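Local coordinates for protein putative dimetal phosphatase (Danio rerio, PDB 2NXF) that probably hydrolyses ADP-ribose and CDP-alcohols such as CDP-choline, using a dinuclear metal centre of the calcineurin-like phosphoesterase type, at residues A[42-45]-A[46-49]; A[189-192]-A[193-196]; A[97-101]-A[102-106]; A[203-206]-A[207-210]. All blocks are in the same frame, centred on the assembly; numbering follows the deposited sequence.

Contact 1 (A[42-45]-A[46-49])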
loop_
_atom_site.group_PDB
_atom_site.type_symbol
_atom_site.label_atom_id
_atom_site.label_comp_id
_atom_site.label_asym_id
_atom_site.label_seq_id
_atom_site.Cartn_x
_atom_site.Cartn_y
_atom_site.Cartn_z
ATOM N N ASP A 42 18.774 3.354 -5.951
ATOM C CA ASP A 42 19.475 4.011 -4.843
ATOM C C ASP A 42 18.949 3.569 -3.467
ATOM O O ASP A 42 19.748 3.350 -2.533
ATOM C CB ASP A 42 19.425 5.527 -4.952
ATOM C CG ASP A 42 20.161 6.193 -3.804
ATOM O OD1 ASP A 42 21.417 6.245 -3.841
ATOM O OD2 ASP A 42 19.477 6.584 -2.834
ATOM N N ALA A 43 17.623 3.426 -3.352
ATOM C CA ALA A 43 17.024 2.923 -2.100
ATOM C C ALA A 43 17.610 1.538 -1.774
ATOM O O ALA A 43 18.031 1.265 -0.639
ATOM C CB ALA A 43 15.514 2.847 -2.218
ATOM N N VAL A 44 17.655 0.685 -2.798
ATOM C CA VAL A 44 18.195 -0.677 -2.659
ATOM C C VAL A 44 19.648 -0.663 -2.212
ATOM O O VAL A 44 20.033 -1.398 -1.286
ATOM C CB VAL A 44 17.990 -1.504 -3.962
ATOM C CG1 VAL A 44 18.858 -2.798 -3.963
ATOM C CG2 VAL A 44 16.544 -1.827 -4.128
ATOM N N LEU A 45 20.460 0.195 -2.833
ATOM C CA LEU A 45 21.844 0.385 -2.394
ATOM C C LEU A 45 21.925 0.730 -0.900
ATOM O O LEU A 45 22.724 0.139 -0.160
ATOM C CB LEU A 45 22.502 1.476 -3.243
ATOM C CG LEU A 45 23.969 1.791 -3.032
ATOM C CD1 LEU A 45 24.804 0.523 -3.059
ATOM C CD2 LEU A 45 24.435 2.757 -4.133
ATOM N N GLN A 46 21.085 1.668 -0.459
ATOM C CA GLN A 46 21.063 2.087 0.947
ATOM C C GLN A 46 20.603 0.956 1.882
ATOM O O GLN A 46 21.237 0.718 2.914
ATOM C CB GLN A 46 20.243 3.372 1.141
ATOM C CG GLN A 46 20.831 4.565 0.367
ATOM C CD GLN A 46 20.327 5.928 0.857
ATOM O OE1 GLN A 46 20.244 6.185 2.071
ATOM N NE2 GLN A 46 20.009 6.817 -0.092
ATOM N N TRP A 47 19.561 0.228 1.489
ATOM C CA TRP A 47 19.043 -0.889 2.297
ATOM C C TRP A 47 20.069 -2.005 2.421
ATOM O O TRP A 47 20.146 -2.671 3.455
ATOM C CB TRP A 47 17.767 -1.452 1.687
ATOM C CG TRP A 47 16.585 -0.532 1.790
ATOM C CD1 TRP A 47 16.318 0.371 2.782
ATOM C CD2 TRP A 47 15.491 -0.457 0.865
ATOM N NE1 TRP A 47 15.115 1.014 2.523
ATOM C CE2 TRP A 47 14.594 0.516 1.352
ATOM C CE3 TRP A 47 15.194 -1.108 -0.348
ATOM C CZ2 TRP A 47 13.403 0.839 0.680
ATOM C CZ3 TRP A 47 13.992 -0.783 -1.018
ATOM C CH2 TRP A 47 13.129 0.184 -0.500
ATOM N N ARG A 48 20.860 -2.208 1.369
ATOM C CA ARG A 48 21.940 -3.194 1.413
ATOM C C ARG A 48 22.979 -2.814 2.460
ATOM O O ARG A 48 23.397 -3.656 3.259
ATOM C CB ARG A 48 22.600 -3.349 0.037
ATOM C CG ARG A 48 21.752 -4.128 -0.959
ATOM C CD ARG A 48 22.422 -4.209 -2.343
ATOM N NE ARG A 48 23.757 -4.806 -2.317
ATOM C CZ ARG A 48 24.017 -6.102 -2.133
ATOM N NH1 ARG A 48 23.034 -6.980 -1.945
ATOM N NH2 ARG A 48 25.273 -6.527 -2.141
ATOM N N ARG A 49 23.383 -1.544 2.474
ATOM C CA ARG A 49 24.374 -1.058 3.456
ATOM C C ARG A 49 23.875 -1.230 4.890
ATOM O O ARG A 49 24.640 -1.549 5.817
ATOM C CB ARG A 49 24.680 0.422 3.218
ATOM C CG ARG A 49 25.637 0.723 2.083
ATOM C CD ARG A 49 26.023 2.203 2.141
ATOM N NE ARG A 49 26.574 2.674 0.871
ATOM C CZ ARG A 49 25.893 3.363 -0.044
ATOM N NH1 ARG A 49 24.624 3.702 0.155
ATOM N NH2 ARG A 49 26.496 3.730 -1.168
#

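Contact 2 (A[189-192]-A[193-196])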
loop_
_atom_site.group_PDB
_atom_site.type_symbol
_atom_site.label_atom_id
_atom_site.label_comp_id
_atom_site.label_asym_id
_atom_site.label_seq_id
_atom_site.Cartn_x
_atom_site.Cartn_y
_atom_site.Cartn_z
ATOM N N GLY A 189 -15.111 16.959 0.925
ATOM C CA GLY A 189 -15.553 15.967 1.899
ATOM C C GLY A 189 -15.163 14.532 1.582
ATOM O O GLY A 189 -14.540 14.248 0.548
ATOM N N LEU A 190 -15.550 13.619 2.468
ATOM C CA LEU A 190 -15.101 12.222 2.380
ATOM C C LEU A 190 -15.727 11.405 1.246
ATOM O O LEU A 190 -15.191 10.352 0.883
ATOM C CB LEU A 190 -15.280 11.491 3.725
ATOM C CG LEU A 190 -14.641 12.095 4.983
ATOM C CD1 LEU A 190 -14.977 11.252 6.203
ATOM C CD2 LEU A 190 -13.126 12.229 4.846
ATOM N N GLU A 191 -16.844 11.877 0.685
ATOM C CA GLU A 191 -17.499 11.140 -0.420
ATOM C C GLU A 191 -16.670 11.139 -1.700
ATOM O O GLU A 191 -16.954 10.367 -2.617
ATOM C CB GLU A 191 -18.903 11.694 -0.730
ATOM C CG GLU A 191 -19.980 11.328 0.292
ATOM C CD GLU A 191 -20.416 9.868 0.227
ATOM O OE1 GLU A 191 -20.891 9.411 -0.838
ATOM O OE2 GLU A 191 -20.306 9.179 1.259
ATOM N N GLN A 192 -15.647 12.000 -1.760
ATOM C CA GLN A 192 -14.688 11.982 -2.875
ATOM C C GLN A 192 -14.057 10.607 -3.101
ATOM O O GLN A 192 -13.651 10.285 -4.223
ATOM C CB GLN A 192 -13.556 12.972 -2.621
ATOM C CG GLN A 192 -13.961 14.429 -2.604
ATOM C CD GLN A 192 -12.747 15.315 -2.390
ATOM O OE1 GLN A 192 -11.941 15.495 -3.305
ATOM N NE2 GLN A 192 -12.594 15.844 -1.178
ATOM N N ARG A 193 -13.977 9.806 -2.041
ATOM C CA ARG A 193 -13.284 8.510 -2.094
ATOM C C ARG A 193 -13.964 7.484 -2.995
ATOM O O ARG A 193 -13.355 6.474 -3.355
ATOM C CB ARG A 193 -13.109 7.925 -0.686
ATOM C CG ARG A 193 -14.388 7.375 -0.057
ATOM C CD ARG A 193 -14.129 7.020 1.418
ATOM N NE ARG A 193 -15.263 6.357 2.057
ATOM C CZ ARG A 193 -16.331 6.976 2.564
ATOM N NH1 ARG A 193 -16.468 8.308 2.483
ATOM N NH2 ARG A 193 -17.295 6.265 3.154
ATOM N N PHE A 194 -15.237 7.724 -3.338
ATOM C CA PHE A 194 -15.985 6.762 -4.147
ATOM C C PHE A 194 -15.702 6.949 -5.630
ATOM O O PHE A 194 -16.527 7.486 -6.391
ATOM C CB PHE A 194 -17.486 6.821 -3.820
ATOM C CG PHE A 194 -17.805 6.236 -2.464
ATOM C CD1 PHE A 194 -17.730 4.856 -2.255
ATOM C CD2 PHE A 194 -18.141 7.060 -1.397
ATOM C CE1 PHE A 194 -18.004 4.309 -1.001
ATOM C CE2 PHE A 194 -18.421 6.523 -0.139
ATOM C CZ PHE A 194 -18.358 5.147 0.055
ATOM N N VAL A 195 -14.518 6.475 -6.007
ATOM C CA VAL A 195 -13.995 6.520 -7.363
ATOM C C VAL A 195 -13.439 5.144 -7.717
ATOM O O VAL A 195 -13.105 4.358 -6.822
ATOM C CB VAL A 195 -12.860 7.581 -7.530
ATOM C CG1 VAL A 195 -13.454 8.982 -7.471
ATOM C CG2 VAL A 195 -11.764 7.407 -6.474
ATOM N N LYS A 196 -13.347 4.884 -9.019
ATOM C CA LYS A 196 -12.958 3.600 -9.596
ATOM C C LYS A 196 -11.516 3.210 -9.249
ATOM O O LYS A 196 -11.170 2.016 -9.225
ATOM C CB LYS A 196 -13.137 3.703 -11.119
ATOM C CG LYS A 196 -12.954 2.443 -11.912
ATOM C CD LYS A 196 -13.197 2.741 -13.393
ATOM C CE LYS A 196 -12.589 1.670 -14.271
ATOM N NZ LYS A 196 -12.965 1.847 -15.714
HETATM O O HOH W 1 -18.692 9.717 3.292
#

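Contact 3 (A[97-101]-A[102-106]). With PO4 (phosphate ion), chain F.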
loop_
_atom_site.group_PDB
_atom_site.type_symbol
_atom_site.label_atom_id
_atom_site.label_comp_id
_atom_site.label_asym_id
_atom_site.label_seq_id
_atom_site.Cartn_x
_atom_site.Cartn_y
_atom_site.Cartn_z
ATOM N N HIS A 97 -2.541 0.267 -9.777
ATOM C CA HIS A 97 -1.753 0.099 -11.010
ATOM C C HIS A 97 -1.373 -1.344 -11.299
ATOM O O HIS A 97 -1.235 -1.740 -12.461
ATOM C CB HIS A 97 -0.565 1.061 -11.026
ATOM C CG HIS A 97 -0.988 2.465 -11.309
ATOM N ND1 HIS A 97 -0.910 3.022 -12.565
ATOM C CD2 HIS A 97 -1.574 3.396 -10.518
ATOM C CE1 HIS A 97 -1.390 4.253 -12.528
ATOM N NE2 HIS A 97 -1.810 4.502 -11.302
ATOM N N GLU A 98 -1.213 -2.151 -10.249
ATOM C CA GLU A 98 -1.082 -3.600 -10.479
ATOM C C GLU A 98 -2.293 -4.127 -11.230
ATOM O O GLU A 98 -2.138 -4.883 -12.205
ATOM C CB GLU A 98 -0.917 -4.367 -9.164
ATOM C CG GLU A 98 0.525 -4.395 -8.634
ATOM C CD GLU A 98 0.988 -3.067 -8.036
ATOM O OE1 GLU A 98 0.130 -2.301 -7.569
ATOM O OE2 GLU A 98 2.213 -2.829 -8.019
ATOM N N PHE A 99 -3.493 -3.751 -10.777
ATOM C CA PHE A 99 -4.717 -4.237 -11.444
ATOM C C PHE A 99 -4.963 -3.675 -12.849
ATOM O O PHE A 99 -5.624 -4.320 -13.680
ATOM C CB PHE A 99 -5.940 -4.065 -10.539
ATOM C CG PHE A 99 -5.830 -4.817 -9.252
ATOM C CD1 PHE A 99 -5.932 -6.216 -9.224
ATOM C CD2 PHE A 99 -5.582 -4.147 -8.066
ATOM C CE1 PHE A 99 -5.814 -6.914 -7.994
ATOM C CE2 PHE A 99 -5.452 -4.834 -6.844
ATOM C CZ PHE A 99 -5.564 -6.225 -6.819
ATOM N N TYR A 100 -4.442 -2.482 -13.115
ATOM C CA TYR A 100 -4.518 -1.923 -14.464
ATOM C C TYR A 100 -3.686 -2.780 -15.414
ATOM O O TYR A 100 -4.054 -2.951 -16.573
ATOM C CB TYR A 100 -3.982 -0.484 -14.523
ATOM C CG TYR A 100 -4.732 0.532 -13.686
ATOM C CD1 TYR A 100 -6.088 0.372 -13.384
ATOM C CD2 TYR A 100 -4.085 1.678 -13.222
ATOM C CE1 TYR A 100 -6.776 1.308 -12.614
ATOM C CE2 TYR A 100 -4.748 2.624 -12.446
ATOM C CZ TYR A 100 -6.090 2.432 -12.132
ATOM O OH TYR A 100 -6.728 3.362 -11.340
ATOM N N ASN A 101 -2.558 -3.291 -14.923
ATOM C CA ASN A 101 -1.657 -4.101 -15.756
ATOM C C ASN A 101 -2.005 -5.577 -15.841
ATOM O O ASN A 101 -1.799 -6.185 -16.885
ATOM C CB ASN A 101 -0.216 -3.987 -15.240
ATOM C CG ASN A 101 0.445 -2.680 -15.643
ATOM O OD1 ASN A 101 0.858 -2.525 -16.791
ATOM N ND2 ASN A 101 0.509 -1.723 -14.713
ATOM N N PHE A 102 -2.459 -6.158 -14.729
ATOM C CA PHE A 102 -2.585 -7.618 -14.602
ATOM C C PHE A 102 -3.892 -8.031 -13.955
ATOM O O PHE A 102 -4.417 -7.337 -13.068
ATOM C CB PHE A 102 -1.439 -8.186 -13.738
ATOM C CG PHE A 102 -0.058 -7.780 -14.193
ATOM C CD1 PHE A 102 0.450 -8.231 -15.408
ATOM C CD2 PHE A 102 0.737 -6.971 -13.381
ATOM C CE1 PHE A 102 1.747 -7.848 -15.838
ATOM C CE2 PHE A 102 2.031 -6.579 -13.791
ATOM C CZ PHE A 102 2.535 -7.034 -15.011
ATOM N N SER A 103 -4.388 -9.197 -14.363
ATOM C CA SER A 103 -5.517 -9.846 -13.685
ATOM C C SER A 103 -5.033 -10.449 -12.367
ATOM O O SER A 103 -3.820 -10.569 -12.149
ATOM C CB SER A 103 -6.075 -10.951 -14.576
ATOM O OG SER A 103 -5.125 -12.010 -14.688
ATOM N N ARG A 104 -5.958 -10.837 -11.482
ATOM C CA ARG A 104 -5.556 -11.522 -10.233
ATOM C C ARG A 104 -4.830 -12.845 -10.477
ATOM O O ARG A 104 -3.810 -13.094 -9.838
ATOM C CB ARG A 104 -6.731 -11.738 -9.266
ATOM C CG ARG A 104 -6.913 -10.624 -8.294
ATOM C CD ARG A 104 -8.223 -10.727 -7.542
ATOM N NE ARG A 104 -8.471 -9.455 -6.871
ATOM C CZ ARG A 104 -7.982 -9.115 -5.681
ATOM N NH1 ARG A 104 -8.283 -7.932 -5.161
ATOM N NH2 ARG A 104 -7.217 -9.955 -4.988
ATOM N N PRO A 105 -5.352 -13.706 -11.382
ATOM C CA PRO A 105 -4.596 -14.935 -11.656
ATOM C C PRO A 105 -3.171 -14.658 -12.147
ATOM O O PRO A 105 -2.236 -15.364 -11.738
ATOM C CB PRO A 105 -5.421 -15.610 -12.756
ATOM C CG PRO A 105 -6.803 -15.134 -12.523
ATOM C CD PRO A 105 -6.620 -13.687 -12.141
ATOM N N SER A 106 -3.008 -13.642 -13.002
ATOM C CA SER A 106 -1.675 -13.208 -13.429
ATOM C C SER A 106 -0.819 -12.741 -12.266
ATOM O O SER A 106 0.349 -13.116 -12.141
ATOM C CB SER A 106 -1.761 -12.116 -14.496
ATOM O OG SER A 106 -2.284 -12.695 -15.697
HETATM P P PO4 F . -2.422 6.695 -8.721
HETATM O O1 PO4 F . -2.710 7.968 -7.956
HETATM O O2 PO4 F . -2.822 6.880 -10.171
HETATM O O3 PO4 F . -0.937 6.388 -8.775
HETATM O O4 PO4 F . -3.119 5.524 -8.097
#

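Contact 4 (A[203-206]-A[207-210])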
loop_
_atom_site.group_PDB
_atom_site.type_symbol
_atom_site.label_atom_id
_atom_site.label_comp_id
_atom_site.label_asym_id
_atom_site.label_seq_id
_atom_site.Cartn_x
_atom_site.Cartn_y
_atom_site.Cartn_z
ATOM N N GLU A 203 -16.141 -8.024 4.086
ATOM C CA GLU A 203 -16.469 -8.459 5.425
ATOM C C GLU A 203 -15.569 -9.653 5.805
ATOM O O GLU A 203 -15.087 -9.754 6.947
ATOM C CB GLU A 203 -17.961 -8.817 5.503
ATOM C CG GLU A 203 -18.397 -9.386 6.817
ATOM C CD GLU A 203 -19.837 -9.861 6.758
ATOM O OE1 GLU A 203 -20.115 -10.865 6.058
ATOM O OE2 GLU A 203 -20.698 -9.233 7.407
ATOM N N GLN A 204 -15.336 -10.552 4.843
ATOM C CA GLN A 204 -14.501 -11.724 5.112
ATOM C C GLN A 204 -13.087 -11.283 5.496
ATOM O O GLN A 204 -12.482 -11.797 6.474
ATOM C CB GLN A 204 -14.465 -12.659 3.903
ATOM C CG GLN A 204 -13.568 -13.877 4.117
ATOM C CD GLN A 204 -13.639 -14.884 2.978
ATOM O OE1 GLN A 204 -14.133 -14.591 1.884
ATOM N NE2 GLN A 204 -13.146 -16.075 3.236
ATOM N N GLN A 205 -12.555 -10.315 4.735
ATOM C CA GLN A 205 -11.208 -9.810 5.027
ATOM C C GLN A 205 -11.155 -9.087 6.380
ATOM O O GLN A 205 -10.196 -9.247 7.145
ATOM C CB GLN A 205 -10.685 -8.904 3.908
ATOM C CG GLN A 205 -9.196 -8.534 4.128
ATOM C CD GLN A 205 -8.585 -7.655 3.061
ATOM O OE1 GLN A 205 -7.419 -7.271 3.188
ATOM N NE2 GLN A 205 -9.353 -7.338 1.998
ATOM N N LEU A 206 -12.170 -8.281 6.677
ATOM C CA LEU A 206 -12.178 -7.549 7.961
ATOM C C LEU A 206 -12.303 -8.482 9.158
ATOM O O LEU A 206 -11.713 -8.227 10.220
ATOM C CB LEU A 206 -13.323 -6.531 8.009
ATOM C CG LEU A 206 -13.164 -5.386 7.009
ATOM C CD1 LEU A 206 -14.541 -4.675 6.853
ATOM C CD2 LEU A 206 -12.098 -4.416 7.431
ATOM N N GLN A 207 -13.100 -9.543 9.006
ATOM C CA GLN A 207 -13.277 -10.533 10.073
ATOM C C GLN A 207 -11.943 -11.225 10.360
ATOM O O GLN A 207 -11.590 -11.467 11.520
ATOM C CB GLN A 207 -14.384 -11.529 9.703
ATOM C CG GLN A 207 -15.779 -10.897 9.853
ATOM C CD GLN A 207 -16.935 -11.816 9.472
ATOM O OE1 GLN A 207 -16.785 -12.734 8.655
ATOM N NE2 GLN A 207 -18.106 -11.558 10.051
ATOM N N TRP A 208 -11.186 -11.514 9.303
ATOM C CA TRP A 208 -9.865 -12.108 9.476
ATOM C C TRP A 208 -8.873 -11.135 10.144
ATOM O O TRP A 208 -8.170 -11.505 11.088
ATOM C CB TRP A 208 -9.341 -12.608 8.125
ATOM C CG TRP A 208 -7.875 -12.973 8.052
ATOM C CD1 TRP A 208 -7.288 -14.177 8.387
ATOM C CD2 TRP A 208 -6.818 -12.144 7.552
ATOM N NE1 TRP A 208 -5.929 -14.128 8.140
ATOM C CE2 TRP A 208 -5.618 -12.894 7.625
ATOM C CE3 TRP A 208 -6.772 -10.834 7.050
ATOM C CZ2 TRP A 208 -4.389 -12.375 7.230
ATOM C CZ3 TRP A 208 -5.536 -10.308 6.648
ATOM C CH2 TRP A 208 -4.366 -11.084 6.738
ATOM N N LEU A 209 -8.826 -9.901 9.664
ATOM C CA LEU A 209 -7.972 -8.886 10.294
ATOM C C LEU A 209 -8.324 -8.768 11.792
ATOM O O LEU A 209 -7.450 -8.780 12.664
ATOM C CB LEU A 209 -8.214 -7.534 9.620
ATOM C CG LEU A 209 -7.498 -6.363 10.313
ATOM C CD1 LEU A 209 -5.974 -6.559 10.358
ATOM C CD2 LEU A 209 -7.891 -5.055 9.568
ATOM N N ASP A 210 -9.615 -8.663 12.085
ATOM C CA ASP A 210 -10.065 -8.553 13.478
ATOM C C ASP A 210 -9.602 -9.749 14.330
ATOM O O ASP A 210 -9.182 -9.579 15.479
ATOM C CB ASP A 210 -11.586 -8.400 13.535
ATOM C CG ASP A 210 -12.079 -8.156 14.932
ATOM O OD1 ASP A 210 -11.715 -7.120 15.533
ATOM O OD2 ASP A 210 -12.791 -9.029 15.458
#

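Contact 1 (A[42-45]-A[46-49])
Gln46 reaches back one turn to Asp42. Its NE2 gives a hydrogen bond to OD2 of Asp42 at 2.8 Å, on the syn side of the carboxylate. The carboxylate and amide planes stand 76° apart. OD2 of Asp42 also takes a hydrogen bond from His294, and OE1 of Gln46 accepts one from Arg311, so both ends of the pair are held from outside the helix. Trp47 comes next. With CG beside its own backbone N (chi1 -70°), its indole folds back along the helix. CB of Ala43 sits over the six-membered ring of Trp47, 4.0 Å from its centroid, as a CH-pi contact. The carbonyl O of Ala43 lies over a face of the same indole, toward its rim. CG2 of Val44 touches CE3 of Trp47 at 4.1 Å. Trp47 NE1 bonds to the carbonyl of Ala297, and Phe296 meets the ring nearly at a right angle. Arg48 lays CD near CG1 of Val44, at 4.2 Å. Arg49 spreads a guanidinium face over Leu45, with NH2 of Arg49 3.7 Å from CG of Leu45. This is the last two turns of an amphipathic alpha-helix, packed through Ala43 and Trp47 on strands 6-11 and 295-301.

Contact 2 (A[189-192]-A[193-196])
A short 3-10 turn, closed by an arginine side chain, sits in the loop between helices 162-174 and 203-219. Phe194, which leaves the turn, is the centre of an inverse gamma turn. Just after it, the side chain of Val195 comes within about 6 Å of that of the zinc ligand His265. Arg193 grips the preceding turn twice, its backbone N donating to Leu190 O at 3.2 Å and its NH1 to the same O at 2.9 Å. The two donors come from opposite faces of the carbonyl plane, and neither sits on a lone pair. Arg193 places CG between its backbone N and carbonyl carbon (chi1 73°), and from there the extended chain passes over Leu190 O before NH1 meets it. NE of Arg193 is held by the carbonyl of Trp243. With an alanine here, Leu190 O would probably keep its backbone donor but lose the second bond, and the Trp243 carbonyl would lose this mate. CE2 of Phe194 lies over the centre of the Arg193 guanidinium, 3.4 Å above its plane. The ring also stacks with His174, whose ND1 bonds to OE1 of Glu191. OE2 of Glu191 lies at the ring edge, 3.5 Å from CE2 of Phe194. A water joins the two charges, donating to OE2 of Glu191 at 2.7 Å and accepting from NH1 of Arg193 at 2.8 Å.

Contact 3 (A[97-101]-A[102-106])
Phe102 N donates to the carbonyl O of Glu98 at 2.8 Å, nearly along the C=O axis. CB of Asn101 sits over one face of the Phe102 ring, 3.8 Å from its centroid and 17° off the normal. Further along, Arg104 turns a guanidinium face to CE1 and CZ of Phe99. NH1 of Arg104 comes within 3.6 Å of Phe99 CZ, with the two planes 34° apart. Arg104 is fixed from outside by the carbonyl of Gly156 and a salt bridge to Asp148. The backbone leaves helical geometry at Phe102, and Ser103 takes the N-cap position of helix 104-108. The contact is thus the joint between two short helices, the first of which begins at the zinc ligand Asn96. Gly95-Asn96-His97-Glu98 is the GNH(E/D) signature of calcineurin-like phosphoesterases. The Phe102 ring packs on Leu107 and on Leu76 of helix 72-84. A valine in place of Phe102 is likely to leave a gap between helices 104-108 and 72-84, and to strip CB of Asn101 of its ring partner. Asn101 ND2 donates to His97 O at 2.8 Å, from the face opposite to that used by Asn101 N. OD1 of Asn101 is held by Ser72. NE2 of His97 donates to O2 of a bound phosphate at 2.8 Å, nearly straight at 170°, with the oxygen in the ring plane. That phosphate, probably from the crystallisation liquor, is also bonded to Asn96. ND1 of His97 accepts from Gly64 N, and CE2 of Tyr100 lies over the imidazole face. Glu98 carries its carboxylate to the backbone N atoms of Asp60, Ile61 and Gly95.

Contact 4 (A[203-206]-A[207-210])
Gln207 lies along Glu203, one helical turn back. Its CB is 3.4 Å from the carbonyl O of Glu203, and its CG comes closer still to that O, at 3.2 Å. CG stands anti to the carbonyl carbon of Gln207 (chi1 -75°), which turns the chain back toward the start of the helix. CD of Gln207 then meets CG of Glu203 at 3.9 Å. At the tip, OE1 of Gln207 stays 3.8 Å from Glu203 O. NE2 of Gln207 is 3.9 Å from CG of Glu203 and lies alongside its carboxylate. The two side chains point the same way, and their amide and carboxylate planes are only 5° apart. The two groups stack, somewhat offset. Under them, Gln207 N donates to Glu203 O at 2.9 Å. The next bonds follow in step, from Trp208, Leu209 and Asp210 to Gln204, Gln205 and Leu206. Trp208 swings away from this stack, and the carbonyl O of Gln205 lies at its ring edge. Gln205 bonds outward to Asp148 and Asp151, and Trp208 NE1 to Ser124. Leu206 packs on Ala247 and Val248, and Leu209 on Val251 and Val145. The arrangement is that of the first turns of an amphipathic alpha-helix, lying between strand 142-146 and helix 245-253.

How the contacts relate
All four contacts are local. Contacts 1 and 4 are about two turns each of long amphipathic helices, on opposite sides of the chain's centre, about 35 Å apart between centres. Each helix packs on a different sheet, and each contact has three exposed residues. Contact 3 has no exposed touching residue and borders the zinc ligands Asn96 and Asp60. Contact 2 comes within about 5 Å of it between nearest atoms. In contacts 2 and 3 a side chain bonds to a backbone carbonyl a few residues back, Arg193 to Leu190 and Asn101 to His97. In contacts 1 and 4 the local carbonyls are taken by backbone N-H. Asp148 links contacts 3 and 4, bonding to Arg104 and Gln205.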